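Local coordinates for virulence protein vsdE (Salmonella enterica, PDB 5LQ6), which acts as a cysteine hydrolase effector that suppresses host immune responses and contributes to bacterial virulence, at residues 37-42 against 76-81; 30-35 against 112-117; 59-64 against 85-90. The protein carries 4 engineered substitutions. One frame throughout, in Å; residues are numbered along the deposited sequence.

Interactions 1 and 3 both load onto helix 76-89, the first near the end that carries C76 and the second at its far end, with centres about 12 Å apart. E42, which follows strand 39-41, joins them through a probable hydrogen bond of 2.6 Å from its OE1 to Y64 OH. Interaction 2 shares helix 29-38 with interaction 1, about 9 Å away between centres, and the two touch, among other places, at A81 O and F116 CZ (3.6 Å). Some 19 Å separate the centres of interactions 2 and 3. C76, the probable nucleophile, lies on the same helix as L78, its SG 10.3 Å from L78 CD2, so L78 packs well away from the sulfur.

Interaction 1 (37-42 against 76-81). Engineered in segment 37-42: S40 (natural residue Cys).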
# COMPACT_ATOMS: atom_id res chain seq x y z
N ASP A 37 16.84 -8.46 1.70
CA ASP A 37 17.14 -8.63 3.12
C ASP A 37 15.89 -8.50 4.00
O ASP A 37 15.74 -9.21 5.01
CB ASP A 37 18.19 -7.61 3.56
CG ASP A 37 19.60 -7.93 2.99
OD1 ASP A 37 19.88 -9.10 2.64
OD2 ASP A 37 20.39 -6.96 2.87
N ALA A 38 15.02 -7.55 3.63
CA ALA A 38 13.85 -7.25 4.45
C ALA A 38 12.70 -8.20 4.19
O ALA A 38 11.89 -8.44 5.07
CB ALA A 38 13.40 -5.84 4.23
N LEU A 39 12.57 -8.70 2.99
CA LEU A 39 11.34 -9.39 2.61
C LEU A 39 11.30 -10.81 3.08
O LEU A 39 12.30 -11.53 2.92
CB LEU A 39 11.17 -9.31 1.10
CG LEU A 39 9.90 -9.81 0.48
CD1 LEU A 39 8.80 -8.91 0.93
CD2 LEU A 39 10.00 -9.76 -1.01
N SER A 40 10.20 -11.22 3.72
CA SER A 40 9.89 -12.61 4.04
C SER A 40 8.69 -13.13 3.26
O SER A 40 7.66 -12.43 3.11
CB SER A 40 9.54 -12.73 5.53
OG SER A 40 10.66 -12.45 6.30
N ILE A 41 8.76 -14.38 2.86
CA ILE A 41 7.71 -15.07 2.17
C ILE A 41 7.33 -16.26 3.00
O ILE A 41 8.16 -17.16 3.25
CB ILE A 41 8.16 -15.50 0.76
CG1 ILE A 41 8.75 -14.29 0.01
CG2 ILE A 41 7.03 -16.19 0.02
CD1 ILE A 41 9.18 -14.58 -1.43
N GLU A 42 6.09 -16.28 3.46
CA GLU A 42 5.56 -17.43 4.16
C GLU A 42 4.84 -18.32 3.16
O GLU A 42 3.83 -17.88 2.59
CB GLU A 42 4.62 -16.95 5.25
CG GLU A 42 4.16 -18.02 6.22
CD GLU A 42 4.37 -17.61 7.68
OE1 GLU A 42 4.06 -16.45 8.08
OE2 GLU A 42 4.88 -18.46 8.44
N CYS A 76 8.05 2.30 4.36
CA CYS A 76 6.62 2.40 4.05
C CYS A 76 6.28 1.95 2.63
O CYS A 76 5.18 1.39 2.38
CB CYS A 76 6.10 3.80 4.25
SG CYS A 76 6.79 5.08 3.21
N VAL A 77 7.20 2.12 1.68
CA VAL A 77 6.94 1.70 0.29
C VAL A 77 6.91 0.18 0.25
O VAL A 77 6.01 -0.44 -0.35
CB VAL A 77 7.98 2.26 -0.65
CG1 VAL A 77 7.82 1.67 -2.04
CG2 VAL A 77 7.91 3.77 -0.65
N LEU A 78 7.87 -0.46 0.91
CA LEU A 78 7.84 -1.92 0.94
C LEU A 78 6.67 -2.49 1.69
O LEU A 78 5.99 -3.43 1.22
CB LEU A 78 9.18 -2.48 1.52
CG LEU A 78 9.32 -4.00 1.50
CD1 LEU A 78 9.18 -4.66 0.12
CD2 LEU A 78 10.66 -4.37 2.12
N LEU A 79 6.40 -1.91 2.86
CA LEU A 79 5.28 -2.37 3.68
C LEU A 79 3.96 -2.30 2.93
O LEU A 79 3.15 -3.21 2.96
CB LEU A 79 5.17 -1.60 4.97
CG LEU A 79 6.27 -1.82 6.03
CD1 LEU A 79 6.12 -0.80 7.10
CD2 LEU A 79 6.09 -3.23 6.56
N SER A 80 3.73 -1.16 2.28
CA SER A 80 2.46 -0.97 1.60
C SER A 80 2.28 -1.90 0.43
O SER A 80 1.18 -2.35 0.13
CB SER A 80 2.33 0.47 1.15
OG SER A 80 2.37 1.39 2.22
N ALA A 81 3.38 -2.21 -0.28
CA ALA A 81 3.32 -3.14 -1.39
C ALA A 81 3.09 -4.57 -0.91
O ALA A 81 2.27 -5.31 -1.48
CB ALA A 81 4.62 -3.05 -2.17
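Helix 76-89 is the helix that begins with C76, and from its first turns L78 reaches across to A38 and L39, where helix 29-38 gives way to strand 39-41. The contact is small and wholly apolar, burying 105 Å² in all. Its closest approach joins two methyl groups, A38 CB and L78 CD2, at 3.8 Å. The other branch of the same leucine does the rest: L78 CD1 faces L39 CD1 at a looser 4.3 Å. The isobutyl fork of L78 therefore divides its methyls between the last helical residue and the first residue of the strand. The CB of L78 already points at 37-42, and CG, anti to the backbone N (chi1 -175°) and beside the carbonyl carbon, continues toward A38 and L39. In L39 the CB points across the contact direction and only the end of the side chain nears L78; that side chain also packs on I15 and I19 of helix 12-19.

A cysteine at the start of a helix, with a histidine on the neighbouring sheet, is the arrangement of papain-like clan CA peptidases. Here C76 touches H165 of strand 163-172, consistent with a Cys-His-Asp triad completed by D185. L78, two residues along, looks to the other side of the helix, and its backbone N is bonded to N75 OD1. Around the leucine's partners, A38 and the engineered S40 pair through their backbones with K97 and S95, which ties strand 39-41 antiparallel to strand 94-96.

Interaction 2 (30-35 against 112-117); sequences NEVKRI and DKIIFG
I114 is the residue of 112-117 that meets helix 29-38, through V32 and I35, while D112, I115 and F116 make their side-chain contacts with other parts of the fold. The segment starts at D112, whose backbone O is taken up one turn later by F116 N. I114 projects at helix 29-38. It adopts two conformers, so its methyl contacts, described for one of them, are less certain. In that conformer its CG1 lies beside the backbone N (chi1 -65°) and the chain continues extended to CD1, the methyl that makes every close approach. I35 comes tip to tip with it, CD1 to I114 CD1 at 3.7 Å. V32 crosses it obliquely and offers both branches, CG1 and CG2 each standing 4.1 Å from I114 CD1. One methyl thus rests among those of a valine and an isoleucine one turn apart, and the summed buried surface is 131 Å². The neighbouring I115 has no close approach to helix 29-38.

F116 N still bonds D112 O at 2.8 Å, and G117 is the first residue to leave helical angles, with a positive phi of 88° and weak bonds from its N back to D112 O and K113 O.

Helix 12-19 closes over the apolar cluster, with I19 touching both I35 and I114, while I110, earlier on helix 108-116, covers V32 and I35. Through the adjoining face, I115 and F116 pack on helix 76-89, and a salt bridge from D112 OD1 to R212 NH2 ties the helix to strand 209-212.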
# COMPACT_ATOMS: atom_id res chain seq x y z
N ASN A 30 21.81 -2.06 -4.80
CA ASN A 30 21.79 -1.93 -3.35
C ASN A 30 20.35 -1.96 -2.87
O ASN A 30 20.03 -2.64 -1.90
CB ASN A 30 22.53 -0.68 -2.89
CG ASN A 30 24.04 -0.79 -3.12
OD1 ASN A 30 24.61 -1.89 -3.19
ND2 ASN A 30 24.69 0.36 -3.24
N GLU A 31 19.49 -1.23 -3.59
CA GLU A 31 18.07 -1.23 -3.35
C GLU A 31 17.44 -2.62 -3.38
O GLU A 31 16.65 -2.99 -2.51
CB GLU A 31 17.42 -0.36 -4.39
CG GLU A 31 15.96 -0.09 -4.15
CD GLU A 31 15.51 1.29 -4.62
OE1 GLU A 31 16.34 2.11 -5.11
OE2 GLU A 31 14.29 1.52 -4.53
N VAL A 32 17.76 -3.39 -4.41
CA VAL A 32 17.25 -4.75 -4.51
C VAL A 32 17.76 -5.60 -3.36
O VAL A 32 17.02 -6.45 -2.83
CB VAL A 32 17.57 -5.37 -5.90
CG1 VAL A 32 17.15 -6.83 -5.94
CG2 VAL A 32 16.85 -4.61 -6.99
N LYS A 33 19.02 -5.38 -2.97
CA LYS A 33 19.57 -6.06 -1.80
C LYS A 33 18.86 -5.71 -0.50
O LYS A 33 18.58 -6.61 0.32
CB LYS A 33 21.08 -5.76 -1.65
CG LYS A 33 21.94 -6.58 -2.60
CD LYS A 33 23.35 -6.79 -2.08
CE LYS A 33 23.93 -8.09 -2.62
NZ LYS A 33 23.84 -8.16 -4.12
N ARG A 34 18.59 -4.43 -0.29
CA ARG A 34 17.82 -3.99 0.88
C ARG A 34 16.44 -4.63 0.89
O ARG A 34 15.95 -5.12 1.94
CB ARG A 34 17.71 -2.48 0.94
CG ARG A 34 18.99 -1.79 1.38
CD ARG A 34 18.80 -0.28 1.43
NE ARG A 34 18.80 0.36 0.10
CZ ARG A 34 19.84 1.00 -0.46
NH1 ARG A 34 21.00 1.12 0.18
NH2 ARG A 34 19.71 1.53 -1.68
N ILE A 35 15.81 -4.71 -0.29
CA ILE A 35 14.53 -5.38 -0.37
C ILE A 35 14.63 -6.86 -0.04
O ILE A 35 13.81 -7.40 0.74
CB ILE A 35 13.83 -5.17 -1.74
CG1 ILE A 35 13.53 -3.67 -1.94
CG2 ILE A 35 12.56 -6.00 -1.84
CD1 ILE A 35 13.30 -3.28 -3.38
N ASP A 112 7.67 -2.38 -7.01
CA ASP A 112 6.58 -2.95 -7.75
C ASP A 112 7.07 -4.01 -8.76
O ASP A 112 6.46 -5.05 -8.94
CB ASP A 112 5.82 -1.86 -8.55
CG ASP A 112 4.86 -1.06 -7.72
OD1 ASP A 112 4.63 -1.33 -6.48
OD2 ASP A 112 4.25 -0.12 -8.37
N LYS A 113 8.20 -3.71 -9.43
CA LYS A 113 8.75 -4.66 -10.38
C LYS A 113 9.07 -5.99 -9.69
O LYS A 113 8.82 -7.06 -10.23
CB LYS A 113 9.97 -4.07 -11.06
CG LYS A 113 9.62 -3.11 -12.17
CD LYS A 113 10.83 -2.45 -12.82
CE LYS A 113 10.35 -1.45 -13.84
NZ LYS A 113 11.52 -0.89 -14.57
N ILE A 114 9.60 -5.92 -8.47
CA ILE A 114 9.95 -7.16 -7.75
C ILE A 114 8.69 -7.90 -7.28
O ILE A 114 8.54 -9.06 -7.52
CB ILE A 114 10.86 -6.86 -6.55
CG1 ILE A 114 12.19 -6.32 -7.08
CG2 ILE A 114 10.99 -8.09 -5.65
CD1 ILE A 114 13.13 -5.90 -5.98
N ILE A 115 7.78 -7.19 -6.59
CA ILE A 115 6.64 -7.87 -5.96
C ILE A 115 5.56 -8.24 -6.97
O ILE A 115 5.02 -9.32 -6.91
CB ILE A 115 6.10 -7.03 -4.79
CG1 ILE A 115 7.08 -7.14 -3.63
CG2 ILE A 115 4.71 -7.53 -4.37
CD1 ILE A 115 6.77 -6.24 -2.46
N PHE A 116 5.26 -7.35 -7.90
CA PHE A 116 4.16 -7.57 -8.85
C PHE A 116 4.59 -7.96 -10.24
O PHE A 116 3.77 -8.51 -10.99
CB PHE A 116 3.23 -6.34 -8.92
CG PHE A 116 2.72 -5.92 -7.55
CD1 PHE A 116 1.76 -6.67 -6.92
CD2 PHE A 116 3.27 -4.79 -6.93
CE1 PHE A 116 1.33 -6.28 -5.62
CE2 PHE A 116 2.84 -4.45 -5.64
CZ PHE A 116 1.91 -5.20 -5.04
N GLY A 117 5.86 -7.74 -10.57
CA GLY A 117 6.37 -8.06 -11.89
C GLY A 117 6.24 -6.96 -12.91
O GLY A 117 6.59 -7.17 -14.12

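Interaction 3 (59-64 against 85-90); sequences KQMARY and YNIHHR
M61 and Y64 bring helix 55-65 against N86 and I87 near the end of helix 76-89, the short segments running at 137° with their axes 10.8 Å apart. Van der Waals contact is mostly the work of one methyl. M61 CE sits 3.4 Å from N86 O and 3.8 Å from N86 CB, and also touches I87 CG1 at 4.1 Å. A bend at the thioether (chi3 84°) brings the methyl over the backbone between N86 and I87.

The aromatic contact is slighter. N86 ND2 approaches Y64 CD2 to 3.9 Å, obliquely, the side chains crossing at about a right angle with ring and amide planes 61° apart. The ring's hydroxyl is bonded to E42 OE1.

The polar link runs through water. A water donates to M61 O and accepts from N86 ND2, each at 2.8 Å, and ND2 gives a further hydrogen bond to L94 O.

Past N86 the helix ends in a Schellman motif at R90. R90 N and NH1 grip I87 O from opposite faces of its plane, the NH1 bond measuring 2.8 Å.

ND2 of N86 is engaged by both the water and L94 O, and OD1 weakly by I93 N, which should fix the amide's rotation; the oblique approach to Y64 probably follows from that.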
# COMPACT_ATOMS: atom_id res chain seq x y z
N LYS A 59 -6.98 -5.15 10.11
CA LYS A 59 -6.08 -4.88 11.20
C LYS A 59 -5.05 -5.99 11.32
O LYS A 59 -3.86 -5.74 11.50
CB LYS A 59 -6.86 -4.78 12.54
CG LYS A 59 -6.04 -4.25 13.68
CD LYS A 59 -6.82 -4.27 14.99
CE LYS A 59 -8.28 -3.85 14.81
NZ LYS A 59 -9.00 -3.86 16.11
N GLN A 60 -5.51 -7.24 11.27
CA GLN A 60 -4.58 -8.35 11.41
C GLN A 60 -3.57 -8.40 10.25
O GLN A 60 -2.41 -8.68 10.46
CB GLN A 60 -5.33 -9.67 11.53
CG GLN A 60 -6.42 -9.78 12.62
CD GLN A 60 -6.24 -8.92 13.88
OE1 GLN A 60 -5.18 -8.92 14.55
NE2 GLN A 60 -7.29 -8.18 14.23
N MET A 61 -4.04 -8.09 9.06
CA MET A 61 -3.16 -8.06 7.87
C MET A 61 -2.12 -6.96 7.97
O MET A 61 -0.95 -7.14 7.62
CB MET A 61 -4.01 -7.92 6.60
CG MET A 61 -4.85 -9.14 6.36
SD MET A 61 -5.74 -9.20 4.82
CE MET A 61 -4.44 -9.84 3.75
N ALA A 62 -2.52 -5.80 8.46
CA ALA A 62 -1.58 -4.69 8.65
C ALA A 62 -0.55 -4.98 9.70
O ALA A 62 0.61 -4.63 9.57
CB ALA A 62 -2.31 -3.41 8.99
N ARG A 63 -0.97 -5.66 10.79
CA ARG A 63 0.01 -6.07 11.79
C ARG A 63 1.00 -7.08 11.24
O ARG A 63 2.16 -7.02 11.60
CB ARG A 63 -0.70 -6.65 13.01
CG ARG A 63 -1.43 -5.62 13.86
CD ARG A 63 -2.31 -6.29 14.88
NE ARG A 63 -2.80 -5.32 15.88
CZ ARG A 63 -3.76 -5.59 16.77
NH1 ARG A 63 -4.39 -6.79 16.78
NH2 ARG A 63 -4.09 -4.66 17.65
N TYR A 64 0.52 -8.00 10.42
CA TYR A 64 1.35 -9.07 9.85
C TYR A 64 2.54 -8.53 9.06
O TYR A 64 3.67 -8.99 9.20
CB TYR A 64 0.54 -10.01 9.00
CG TYR A 64 1.38 -11.12 8.42
CD1 TYR A 64 1.68 -12.27 9.17
CD2 TYR A 64 1.91 -11.04 7.14
CE1 TYR A 64 2.47 -13.25 8.65
CE2 TYR A 64 2.72 -12.04 6.63
CZ TYR A 64 2.97 -13.17 7.38
OH TYR A 64 3.77 -14.19 6.84
N TYR A 85 -0.23 -6.78 -1.85
CA TYR A 85 -0.11 -8.13 -2.36
C TYR A 85 -0.89 -9.14 -1.51
O TYR A 85 -1.61 -9.97 -2.06
CB TYR A 85 1.36 -8.52 -2.42
CG TYR A 85 1.69 -9.93 -2.89
CD1 TYR A 85 1.68 -10.99 -2.04
CD2 TYR A 85 1.98 -10.13 -4.21
CE1 TYR A 85 2.03 -12.27 -2.51
CE2 TYR A 85 2.35 -11.40 -4.69
CZ TYR A 85 2.34 -12.44 -3.80
OH TYR A 85 2.67 -13.76 -4.25
N ASN A 86 -0.73 -9.08 -0.21
CA ASN A 86 -1.42 -9.98 0.73
C ASN A 86 -2.95 -9.81 0.60
O ASN A 86 -3.70 -10.78 0.56
CB ASN A 86 -0.98 -9.74 2.16
CG ASN A 86 0.46 -10.18 2.42
OD1 ASN A 86 1.06 -10.81 1.54
ND2 ASN A 86 1.00 -9.80 3.53
N ILE A 87 -3.42 -8.56 0.51
CA ILE A 87 -4.83 -8.36 0.35
C ILE A 87 -5.33 -8.98 -0.95
O ILE A 87 -6.36 -9.67 -0.97
CB ILE A 87 -5.17 -6.83 0.39
CG1 ILE A 87 -4.98 -6.31 1.78
CG2 ILE A 87 -6.60 -6.56 -0.11
CD1 ILE A 87 -4.87 -4.79 1.83
N HIS A 88 -4.58 -8.79 -2.05
CA HIS A 88 -4.98 -9.31 -3.33
C HIS A 88 -5.16 -10.86 -3.25
O HIS A 88 -6.09 -11.38 -3.84
CB HIS A 88 -3.94 -8.96 -4.39
CG HIS A 88 -4.31 -9.45 -5.75
ND1 HIS A 88 -5.19 -8.76 -6.56
CD2 HIS A 88 -3.95 -10.57 -6.42
CE1 HIS A 88 -5.34 -9.43 -7.69
NE2 HIS A 88 -4.62 -10.54 -7.62
N HIS A 89 -4.23 -11.51 -2.57
CA HIS A 89 -4.23 -12.99 -2.50
C HIS A 89 -5.03 -13.50 -1.34
O HIS A 89 -5.14 -14.72 -1.15
CB HIS A 89 -2.76 -13.44 -2.45
CG HIS A 89 -2.06 -13.26 -3.75
ND1 HIS A 89 -2.33 -14.04 -4.86
CD2 HIS A 89 -1.17 -12.32 -4.16
CE1 HIS A 89 -1.60 -13.61 -5.88
NE2 HIS A 89 -0.88 -12.58 -5.48
N ARG A 90 -5.61 -12.60 -0.56
CA ARG A 90 -6.35 -12.95 0.65
C ARG A 90 -5.56 -13.86 1.55
O ARG A 90 -6.09 -14.81 2.15
CB ARG A 90 -7.73 -13.56 0.29
CG ARG A 90 -8.69 -12.60 -0.37
CD ARG A 90 -9.03 -11.44 0.57
NE ARG A 90 -10.19 -10.69 0.17
CZ ARG A 90 -10.20 -9.61 -0.61
NH1 ARG A 90 -9.07 -9.13 -1.13
NH2 ARG A 90 -11.35 -8.99 -0.88
O HOH W 1 -0.92 -8.98 5.46